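Side-chain contacts in phenolic acid decarboxylase (Sedimentibacter hydroxybenzoicus, PDB 7AE5), which catalyses the reversible, non-oxidative decarboxylation of 4-hydroxybenzoate and 3,4-dihydroxybenzoate, detoxifying phenolic compounds under anaerobic conditions: residues K244-D249 / R296-T301; N66-W71 / I304-Y309; K331-T336 / K366-R371. All blocks are in the same frame, centred on the assembly; numbering follows the deposited sequence.

Contact 1: K244-D249 / R296-T301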
loop_
_atom_site.group_PDB
_atom_site.type_symbol
_atom_site.label_atom_id
_atom_site.label_comp_id
_atom_site.label_asym_id
_atom_site.label_seq_id
_atom_site.Cartn_x
_atom_site.Cartn_y
_atom_site.Cartn_z
ATOM N N LYS C 244 38.200 46.271 -12.144
ATOM C CA LYS C 244 37.980 45.866 -13.524
ATOM C C LYS C 244 39.048 44.878 -13.974
ATOM O O LYS C 244 40.214 44.977 -13.583
ATOM C CB LYS C 244 37.984 47.092 -14.439
ATOM C CG LYS C 244 37.225 46.906 -15.742
ATOM C CD LYS C 244 37.384 48.122 -16.640
ATOM C CE LYS C 244 38.709 48.080 -17.385
ATOM N NZ LYS C 244 38.546 48.407 -18.826
ATOM N N SER C 245 38.640 43.914 -14.794
ATOM C CA SER C 245 39.604 43.007 -15.390
ATOM C C SER C 245 40.506 43.770 -16.354
ATOM O O SER C 245 40.159 44.844 -16.854
ATOM C CB SER C 245 38.896 41.861 -16.113
ATOM O OG SER C 245 38.594 42.209 -17.454
ATOM N N ASP C 246 41.682 43.201 -16.612
ATOM C CA ASP C 246 42.678 43.903 -17.415
ATOM C C ASP C 246 42.258 43.984 -18.878
ATOM O O ASP C 246 42.350 45.047 -19.502
ATOM C CB ASP C 246 44.036 43.214 -17.280
ATOM C CG ASP C 246 44.953 43.923 -16.303
ATOM O OD1 ASP C 246 44.507 44.902 -15.669
ATOM O OD2 ASP C 246 46.121 43.501 -16.170
ATOM N N LEU C 247 41.785 42.873 -19.441
ATOM C CA LEU C 247 41.519 42.804 -20.872
ATOM C C LEU C 247 40.070 43.083 -21.240
ATOM O O LEU C 247 39.793 43.395 -22.404
ATOM C CB LEU C 247 41.906 41.424 -21.414
ATOM C CG LEU C 247 43.303 40.918 -21.063
ATOM C CD1 LEU C 247 43.479 39.485 -21.533
ATOM C CD2 LEU C 247 44.357 41.820 -21.679
ATOM N N TYR C 248 39.142 42.987 -20.292
ATOM C CA TYR C 248 37.718 43.034 -20.596
ATOM C C TYR C 248 37.046 44.069 -19.707
ATOM O O TYR C 248 37.136 43.989 -18.477
ATOM C CB TYR C 248 37.092 41.649 -20.422
ATOM C CG TYR C 248 37.772 40.605 -21.283
ATOM C CD1 TYR C 248 37.784 40.724 -22.668
ATOM C CD2 TYR C 248 38.428 39.520 -20.715
ATOM C CE1 TYR C 248 38.412 39.783 -23.464
ATOM C CE2 TYR C 248 39.059 38.573 -21.503
ATOM C CZ TYR C 248 39.048 38.710 -22.877
ATOM O OH TYR C 248 39.673 37.773 -23.669
ATOM N N ASP C 249 36.370 45.034 -20.336
ATOM C CA ASP C 249 35.807 46.165 -19.604
ATOM C C ASP C 249 34.580 45.756 -18.797
ATOM O O ASP C 249 34.357 46.265 -17.692
ATOM C CB ASP C 249 35.451 47.286 -20.580
ATOM C CG ASP C 249 36.668 47.856 -21.283
ATOM O OD1 ASP C 249 37.800 47.515 -20.881
ATOM O OD2 ASP C 249 36.493 48.643 -22.239
ATOM N N ARG C 296 45.449 36.080 -20.099
ATOM C CA ARG C 296 46.285 36.814 -19.160
ATOM C C ARG C 296 46.038 36.295 -17.751
ATOM O O ARG C 296 44.919 35.911 -17.404
ATOM C CB ARG C 296 46.019 38.323 -19.225
ATOM C CG ARG C 296 46.929 39.148 -18.326
ATOM C CD ARG C 296 46.410 40.562 -18.149
ATOM N NE ARG C 296 46.678 41.391 -19.318
ATOM C CZ ARG C 296 47.315 42.555 -19.281
ATOM N NH1 ARG C 296 47.761 43.063 -18.144
ATOM N NH2 ARG C 296 47.503 43.228 -20.412
ATOM N N ILE C 297 47.101 36.290 -16.950
ATOM C CA ILE C 297 47.040 35.927 -15.540
ATOM C C ILE C 297 47.492 37.127 -14.721
ATOM O O ILE C 297 48.554 37.700 -14.987
ATOM C CB ILE C 297 47.915 34.700 -15.223
ATOM C CG1 ILE C 297 47.301 33.434 -15.818
ATOM C CG2 ILE C 297 48.098 34.545 -13.717
ATOM C CD1 ILE C 297 48.199 32.221 -15.719
ATOM N N THR C 298 46.682 37.512 -13.737
ATOM C CA THR C 298 47.049 38.524 -12.755
ATOM C C THR C 298 46.934 37.908 -11.368
ATOM O O THR C 298 45.911 37.297 -11.044
ATOM C CB THR C 298 46.156 39.766 -12.861
ATOM O OG1 THR C 298 44.949 39.556 -12.118
ATOM C CG2 THR C 298 45.806 40.055 -14.315
ATOM N N HIS C 299 47.978 38.062 -10.555
ATOM C CA HIS C 299 48.012 37.376 -9.273
ATOM C C HIS C 299 48.787 38.192 -8.249
ATOM O O HIS C 299 49.655 38.998 -8.598
ATOM C CB HIS C 299 48.627 35.977 -9.410
ATOM C CG HIS C 299 50.094 35.986 -9.710
ATOM N ND1 HIS C 299 51.056 36.104 -8.730
ATOM C CD2 HIS C 299 50.764 35.890 -10.883
ATOM C CE1 HIS C 299 52.254 36.076 -9.285
ATOM N NE2 HIS C 299 52.105 35.949 -10.591
ATOM N N ARG C 300 48.458 37.968 -6.980
ATOM C CA ARG C 300 49.189 38.571 -5.878
ATOM C C ARG C 300 50.575 37.939 -5.762
ATOM O O ARG C 300 50.861 36.891 -6.344
ATOM C CB ARG C 300 48.418 38.399 -4.569
ATOM C CG ARG C 300 46.944 38.754 -4.664
ATOM C CD ARG C 300 46.236 38.556 -3.335
ATOM N NE ARG C 300 46.964 39.166 -2.230
ATOM C CZ ARG C 300 46.411 39.543 -1.086
ATOM N NH1 ARG C 300 45.116 39.394 -0.863
ATOM N NH2 ARG C 300 47.177 40.080 -0.141
ATOM N N THR C 301 51.446 38.592 -4.998
ATOM C CA THR C 301 52.787 38.066 -4.788
ATOM C C THR C 301 52.734 36.857 -3.861
ATOM O O THR C 301 52.130 36.912 -2.786
ATOM C CB THR C 301 53.699 39.144 -4.210
ATOM O OG1 THR C 301 53.688 40.290 -5.071
ATOM C CG2 THR C 301 55.124 38.625 -4.086
#
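The carboxylate of D246 is gripped by three basic side chains, and R296 is the one across this contact. D246 OD2 forms a salt bridge with R296 NH1 at 2.6 Å. D246 OD1 forms salt bridges with K115 and R109. The three positive charges are thus shared between the two oxygens, which probably keeps the carboxylate ionised. The carboxylate and guanidinium planes stand 86° apart, so this is not a coplanar, two-pronged salt bridge. Only one nitrogen of R296 takes part in it. D246 CB lies over one face of the guanidinium and is 3.7 Å from R296 CD.

L247 packs on the same arginine with both methyls. L247 CD1 touches R296 CB at 3.6 Å. L247 CD2 reaches R296 NE at 3.3 Å, coming in obliquely to the guanidinium. R296 NE is buried here and has no polar partner in the model. The R296 chain leaves with CG anti to the backbone N (chi1 -176°) and bends at chi3 (-77°), which turns the guanidinium back toward D246. T298 adds its methyl: T298 CG2 is 3.9 Å from D246 OD2.

The carboxylate of E262 accepts from the backbone N of both D246 and L247. Replacing R296 by an alanine is likely to leave D246 OD2 without its charged mate and to take away the packing beside L247 CD2.

The loop between strands 241-244 and 252-254 is thereby pinned to strand 287-299. That long strand pairs with strand 259-265 in the antiparallel sheet of the Rift-related domain, the FMN-binding split barrel of UbiD enzymes.

Contact 2: N66-W71 / I304-Y309; sequences NVHGSW and IFENLY
V67 and E306 make the direct side-chain contact, crossing at about a right angle. V67 CG2 lies 4.0 Å from E306 CG. V67 CB and CG1 border the carboxylate oxygen OE2 of E306. With a chi1 of -176° and a chain extended beyond CG, the glutamate carries its carboxylate to the valine. H68 flanks the same oxygen: its CE1, at the ring edge, is 4.3 Å from E306 OE2.

Two waters join the backbones. Water 1 accepts from Y309 N at 2.8 Å and, weakly, from N66 N. Water 2 accepts from V67 N at 3.0 Å and lies 2.9 Å from N307 O, to which it may donate. They bridge main chains that do not bond directly here.

K145, outside both segments, positions the two side chains: K145 NZ forms a salt bridge with E306 OE2 and a hydrogen bond with H68 ND1, while the backbone N of N209 binds E306 OE1.

Strand 304-306 runs parallel to strand 62-65 and is one of the two outermost strands of its four-stranded sheet within this chain. The loop 66-71 follows strand 62-65 and leads into helix 71-77, with S70 as N-cap. From helix 8-17, F11 packs on V67 and L8 on E306, while L320 of helix 316-320 touches H68 and L308.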
loop_
_atom_site.group_PDB
_atom_site.type_symbol
_atom_site.label_atom_id
_atom_site.label_comp_id
_atom_site.label_asym_id
_atom_site.label_seq_id
_atom_site.Cartn_x
_atom_site.Cartn_y
_atom_site.Cartn_z
ATOM N N ASN C 66 40.140 22.588 2.337
ATOM C CA ASN C 66 39.159 22.443 3.418
ATOM C C ASN C 66 38.941 23.766 4.148
ATOM O O ASN C 66 38.756 23.803 5.367
ATOM C CB ASN C 66 39.561 21.337 4.397
ATOM C CG ASN C 66 38.365 20.703 5.084
ATOM O OD1 ASN C 66 37.365 20.383 4.441
ATOM N ND2 ASN C 66 38.459 20.525 6.397
ATOM N N VAL C 67 38.961 24.866 3.391
ATOM C CA VAL C 67 38.798 26.188 3.987
ATOM C C VAL C 67 37.397 26.348 4.566
ATOM O O VAL C 67 37.226 26.869 5.675
ATOM C CB VAL C 67 39.116 27.278 2.947
ATOM C CG1 VAL C 67 38.750 28.654 3.479
ATOM C CG2 VAL C 67 40.585 27.225 2.552
ATOM N N HIS C 68 36.379 25.901 3.834
ATOM C CA HIS C 68 34.992 25.969 4.280
ATOM C C HIS C 68 34.531 24.702 4.993
ATOM O O HIS C 68 33.348 24.594 5.326
ATOM C CB HIS C 68 34.061 26.227 3.088
ATOM C CG HIS C 68 34.097 27.632 2.571
ATOM N ND1 HIS C 68 35.105 28.099 1.756
ATOM C CD2 HIS C 68 33.235 28.664 2.730
ATOM C CE1 HIS C 68 34.869 29.361 1.446
ATOM N NE2 HIS C 68 33.741 29.728 2.025
ATOM N N GLY C 69 35.428 23.750 5.244
ATOM C CA GLY C 69 35.006 22.401 5.577
ATOM C C GLY C 69 34.670 22.075 7.020
ATOM O O GLY C 69 35.075 21.020 7.517
ATOM N N SER C 70 33.919 22.943 7.691
ATOM C CA SER C 70 33.440 22.676 9.043
ATOM C C SER C 70 32.525 23.815 9.457
ATOM O O SER C 70 32.622 24.930 8.938
ATOM C CB SER C 70 34.586 22.530 10.052
ATOM O OG SER C 70 35.225 23.772 10.304
ATOM N N TRP C 71 31.634 23.520 10.406
ATOM C CA TRP C 71 30.752 24.553 10.927
ATOM C C TRP C 71 31.503 25.589 11.747
ATOM O O TRP C 71 31.001 26.705 11.919
ATOM C CB TRP C 71 29.632 23.921 11.752
ATOM C CG TRP C 71 28.656 23.186 10.895
ATOM C CD1 TRP C 71 28.370 21.853 10.927
ATOM C CD2 TRP C 71 27.866 23.743 9.837
ATOM N NE1 TRP C 71 27.428 21.551 9.973
ATOM C CE2 TRP C 71 27.106 22.693 9.288
ATOM C CE3 TRP C 71 27.721 25.031 9.309
ATOM C CZ2 TRP C 71 26.214 22.889 8.235
ATOM C CZ3 TRP C 71 26.834 25.224 8.265
ATOM C CH2 TRP C 71 26.091 24.159 7.740
ATOM N N ILE C 304 48.295 31.941 -3.214
ATOM C CA ILE C 304 47.913 30.733 -2.499
ATOM C C ILE C 304 46.805 30.050 -3.288
ATOM O O ILE C 304 45.733 30.632 -3.497
ATOM C CB ILE C 304 47.459 31.046 -1.066
ATOM C CG1 ILE C 304 48.641 31.563 -0.243
ATOM C CG2 ILE C 304 46.857 29.813 -0.428
ATOM C CD1 ILE C 304 48.241 32.310 1.012
ATOM N N PHE C 305 47.063 28.819 -3.723
ATOM C CA PHE C 305 46.102 28.049 -4.508
ATOM C C PHE C 305 45.045 27.495 -3.563
ATOM O O PHE C 305 45.233 26.442 -2.947
ATOM C CB PHE C 305 46.809 26.933 -5.272
ATOM C CG PHE C 305 45.896 26.103 -6.138
ATOM C CD1 PHE C 305 44.711 26.628 -6.633
ATOM C CD2 PHE C 305 46.229 24.797 -6.466
ATOM C CE1 PHE C 305 43.875 25.866 -7.430
ATOM C CE2 PHE C 305 45.397 24.030 -7.266
ATOM C CZ PHE C 305 44.220 24.566 -7.748
ATOM N N GLU C 306 43.925 28.204 -3.450
ATOM C CA GLU C 306 42.808 27.751 -2.627
ATOM C C GLU C 306 41.981 26.763 -3.439
ATOM O O GLU C 306 41.243 27.157 -4.347
ATOM C CB GLU C 306 41.960 28.933 -2.166
ATOM C CG GLU C 306 40.834 28.541 -1.215
ATOM C CD GLU C 306 39.679 29.525 -1.220
ATOM O OE1 GLU C 306 39.735 30.511 -1.983
ATOM O OE2 GLU C 306 38.714 29.315 -0.455
ATOM N N ASN C 307 42.110 25.479 -3.118
ATOM C CA ASN C 307 41.419 24.423 -3.838
ATOM C C ASN C 307 40.596 23.595 -2.864
ATOM O O ASN C 307 40.785 23.655 -1.646
ATOM C CB ASN C 307 42.403 23.527 -4.599
ATOM C CG ASN C 307 41.855 23.068 -5.934
ATOM O OD1 ASN C 307 41.058 23.764 -6.564
ATOM N ND2 ASN C 307 42.289 21.895 -6.380
ATOM N N LEU C 308 39.678 22.810 -3.421
ATOM C CA LEU C 308 38.694 22.074 -2.642
ATOM C C LEU C 308 38.765 20.592 -2.970
ATOM O O LEU C 308 38.887 20.210 -4.138
ATOM C CB LEU C 308 37.275 22.614 -2.914
ATOM C CG LEU C 308 36.014 21.817 -2.554
ATOM C CD1 LEU C 308 34.871 22.779 -2.302
ATOM C CD2 LEU C 308 35.609 20.837 -3.655
ATOM N N TYR C 309 38.688 19.760 -1.937
ATOM C CA TYR C 309 38.488 18.330 -2.118
ATOM C C TYR C 309 37.013 17.990 -1.946
ATOM O O TYR C 309 36.351 18.493 -1.033
ATOM C CB TYR C 309 39.313 17.502 -1.128
ATOM C CG TYR C 309 38.986 16.024 -1.215
ATOM C CD1 TYR C 309 39.494 15.242 -2.246
ATOM C CD2 TYR C 309 38.140 15.421 -0.291
ATOM C CE1 TYR C 309 39.188 13.899 -2.341
ATOM C CE2 TYR C 309 37.826 14.078 -0.380
ATOM C CZ TYR C 309 38.354 13.322 -1.408
ATOM O OH TYR C 309 38.048 11.983 -1.508
HETATM O O HOH W 1 38.642 20.714 0.730
HETATM O O HOH W 2 39.170 24.985 0.409
#

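Contact 3: K331-T336 / K366-R371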
loop_
_atom_site.group_PDB
_atom_site.type_symbol
_atom_site.label_atom_id
_atom_site.label_comp_id
_atom_site.label_asym_id
_atom_site.label_seq_id
_atom_site.Cartn_x
_atom_site.Cartn_y
_atom_site.Cartn_z
ATOM N N LYS C 331 12.460 30.997 3.169
ATOM C CA LYS C 331 11.746 32.232 2.861
ATOM C C LYS C 331 10.516 31.966 2.001
ATOM O O LYS C 331 9.488 32.633 2.162
ATOM C CB LYS C 331 12.683 33.222 2.171
ATOM C CG LYS C 331 13.690 33.881 3.099
ATOM C CD LYS C 331 14.489 34.945 2.365
ATOM C CE LYS C 331 15.495 35.623 3.280
ATOM N NZ LYS C 331 14.861 36.174 4.511
ATOM N N GLN C 332 10.600 31.004 1.078
ATOM C CA GLN C 332 9.437 30.667 0.262
ATOM C C GLN C 332 8.339 30.026 1.100
ATOM O O GLN C 332 7.156 30.335 0.923
ATOM C CB GLN C 332 9.842 29.746 -0.891
ATOM C CG GLN C 332 11.038 30.240 -1.689
ATOM C CD GLN C 332 11.446 29.289 -2.798
ATOM O OE1 GLN C 332 11.137 28.100 -2.758
ATOM N NE2 GLN C 332 12.161 29.809 -3.789
ATOM N N LEU C 333 8.709 29.126 2.017
ATOM C CA LEU C 333 7.714 28.535 2.908
ATOM C C LEU C 333 7.114 29.584 3.834
ATOM O O LEU C 333 5.905 29.577 4.094
ATOM C CB LEU C 333 8.341 27.408 3.731
ATOM C CG LEU C 333 8.809 26.135 3.026
ATOM C CD1 LEU C 333 8.961 25.009 4.039
ATOM C CD2 LEU C 333 7.845 25.734 1.925
ATOM N N LYS C 334 7.945 30.501 4.333
ATOM C CA LYS C 334 7.489 31.452 5.342
ATOM C C LYS C 334 6.506 32.465 4.768
ATOM O O LYS C 334 5.677 33.003 5.512
ATOM C CB LYS C 334 8.692 32.167 5.962
ATOM C CG LYS C 334 8.366 33.008 7.183
ATOM C CD LYS C 334 8.362 32.169 8.447
ATOM C CE LYS C 334 8.448 33.044 9.687
ATOM N NZ LYS C 334 8.329 32.240 10.932
ATOM N N GLU C 335 6.574 32.733 3.460
ATOM C CA GLU C 335 5.700 33.739 2.864
ATOM C C GLU C 335 4.231 33.402 3.089
ATOM O O GLU C 335 3.405 34.299 3.301
ATOM C CB GLU C 335 6.000 33.882 1.367
ATOM C CG GLU C 335 5.222 32.925 0.467
ATOM C CD GLU C 335 5.766 32.842 -0.947
ATOM O OE1 GLU C 335 6.849 33.409 -1.209
ATOM O OE2 GLU C 335 5.106 32.202 -1.795
ATOM N N THR C 336 3.889 32.114 3.078
ATOM C CA THR C 336 2.512 31.670 3.230
ATOM C C THR C 336 2.282 30.861 4.495
ATOM O O THR C 336 1.127 30.564 4.819
ATOM C CB THR C 336 2.087 30.834 2.015
ATOM O OG1 THR C 336 3.115 29.884 1.702
ATOM C CG2 THR C 336 1.847 31.734 0.813
ATOM N N LYS C 366 1.921 17.948 7.189
ATOM C CA LYS C 366 1.979 17.460 5.817
ATOM C C LYS C 366 1.662 18.568 4.824
ATOM O O LYS C 366 2.164 18.549 3.694
ATOM C CB LYS C 366 1.026 16.279 5.636
ATOM C CG LYS C 366 1.399 15.080 6.489
ATOM C CD LYS C 366 0.955 13.772 5.866
ATOM C CE LYS C 366 1.488 12.592 6.667
ATOM N NZ LYS C 366 0.754 11.324 6.383
ATOM N N GLY C 367 0.844 19.540 5.223
ATOM C CA GLY C 367 0.633 20.697 4.374
ATOM C C GLY C 367 1.911 21.482 4.151
ATOM O O GLY C 367 2.180 21.947 3.040
ATOM N N VAL C 368 2.719 21.630 5.203
ATOM C CA VAL C 368 4.006 22.306 5.069
ATOM C C VAL C 368 4.901 21.553 4.094
ATOM O O VAL C 368 5.601 22.159 3.274
ATOM C CB VAL C 368 4.673 22.460 6.449
ATOM C CG1 VAL C 368 6.117 22.910 6.298
ATOM C CG2 VAL C 368 3.892 23.440 7.306
ATOM N N ALA C 369 4.889 20.220 4.166
ATOM C CA ALA C 369 5.662 19.421 3.222
ATOM C C ALA C 369 5.139 19.588 1.802
ATOM O O ALA C 369 5.924 19.702 0.853
ATOM C CB ALA C 369 5.639 17.951 3.635
ATOM N N PHE C 370 3.811 19.599 1.635
ATOM C CA PHE C 370 3.229 19.844 0.318
ATOM C C PHE C 370 3.723 21.162 -0.266
ATOM O O PHE C 370 3.977 21.259 -1.472
ATOM C CB PHE C 370 1.701 19.852 0.397
ATOM C CG PHE C 370 1.092 18.509 0.691
ATOM C CD1 PHE C 370 1.752 17.339 0.354
ATOM C CD2 PHE C 370 -0.155 18.419 1.290
ATOM C CE1 PHE C 370 1.187 16.105 0.619
ATOM C CE2 PHE C 370 -0.727 17.190 1.559
ATOM C CZ PHE C 370 -0.055 16.030 1.222
ATOM N N ARG C 371 3.863 22.187 0.577
ATOM C CA ARG C 371 4.341 23.478 0.093
ATOM C C ARG C 371 5.787 23.383 -0.378
ATOM O O ARG C 371 6.136 23.900 -1.446
ATOM C CB ARG C 371 4.192 24.540 1.183
ATOM C CG ARG C 371 4.365 25.960 0.669
ATOM C CD ARG C 371 3.519 26.198 -0.573
ATOM N NE ARG C 371 3.018 27.565 -0.658
ATOM C CZ ARG C 371 1.796 27.899 -1.055
ATOM N NH1 ARG C 371 0.893 26.982 -1.367
ATOM N NH2 ARG C 371 1.472 29.184 -1.144
#
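The guanidinium of R371 meets T336, with the methyl T336 CG2 only 3.2 Å from R371 NH2. The methyl approaches the guanidinium obliquely. T336 OG1 accepts a weak hydrogen bond from R371 NE at 3.3 Å. Its N-H...O angle is just 121°, so the bond is strongly bent. The stronger polar partner of the arginine lies elsewhere: R371 NH1 bonds S374 OG of a neighbouring subunit. The other flat group is the F370 ring on the same helix. The carbonyl oxygen of K366 sits 3.2 Å above one face of this F370 ring, offset toward its rim. The ring also meets F370 of that neighbouring subunit, with the two planes nearly parallel.

The helices belong to the C-terminal domain. Helix 364-372 lies in the beta-alpha-beta crossover between the parallel, adjacent strands 352-357 and 384-388. Helix 323-336 leads into strand 340-347, an outermost strand of the same mixed sheet within this chain. The two short segments have axes 10.5 Å apart at closest approach, and their directions differ by 126°.

L333 packs between the helices, touching R371 and V368. L333 CD2 rests on R371 CG at 3.7 Å, and the two side chains slide past each other in opposite directions. L333 CD1 reaches V368 CG1 at 4.2 Å, crossing the valine at about a right angle. A chi1 of -167° swings the R371 chain away from its own N, and bends follow at the second and third torsions. Its aliphatic part can therefore lie against L333 while the guanidinium reaches T336 of the other segment. I355 of strand 352-357 touches both L333 and V368.

How the contacts relate
Contacts 1 and 2 adjoin in the sequence, because strand 287-299 is followed directly by strand 304-306. Contact 1 is nested inside the chain loop that contact 2 closes, yet their centres are about 23 Å apart. Contact 3 comes later in the chain and lies in the C-terminal domain. Its centre is about 45 Å from that of contact 1, on the opposite side of the chain's centre, and about 34 Å from that of contact 2. Contact 2 lies nearer the cofactor region: the side chain of H68 is about 9 Å from that of T166, a predicted prenylated FMN site. Contacts 1 and 3 lie away from the predicted cofactor and catalytic residues.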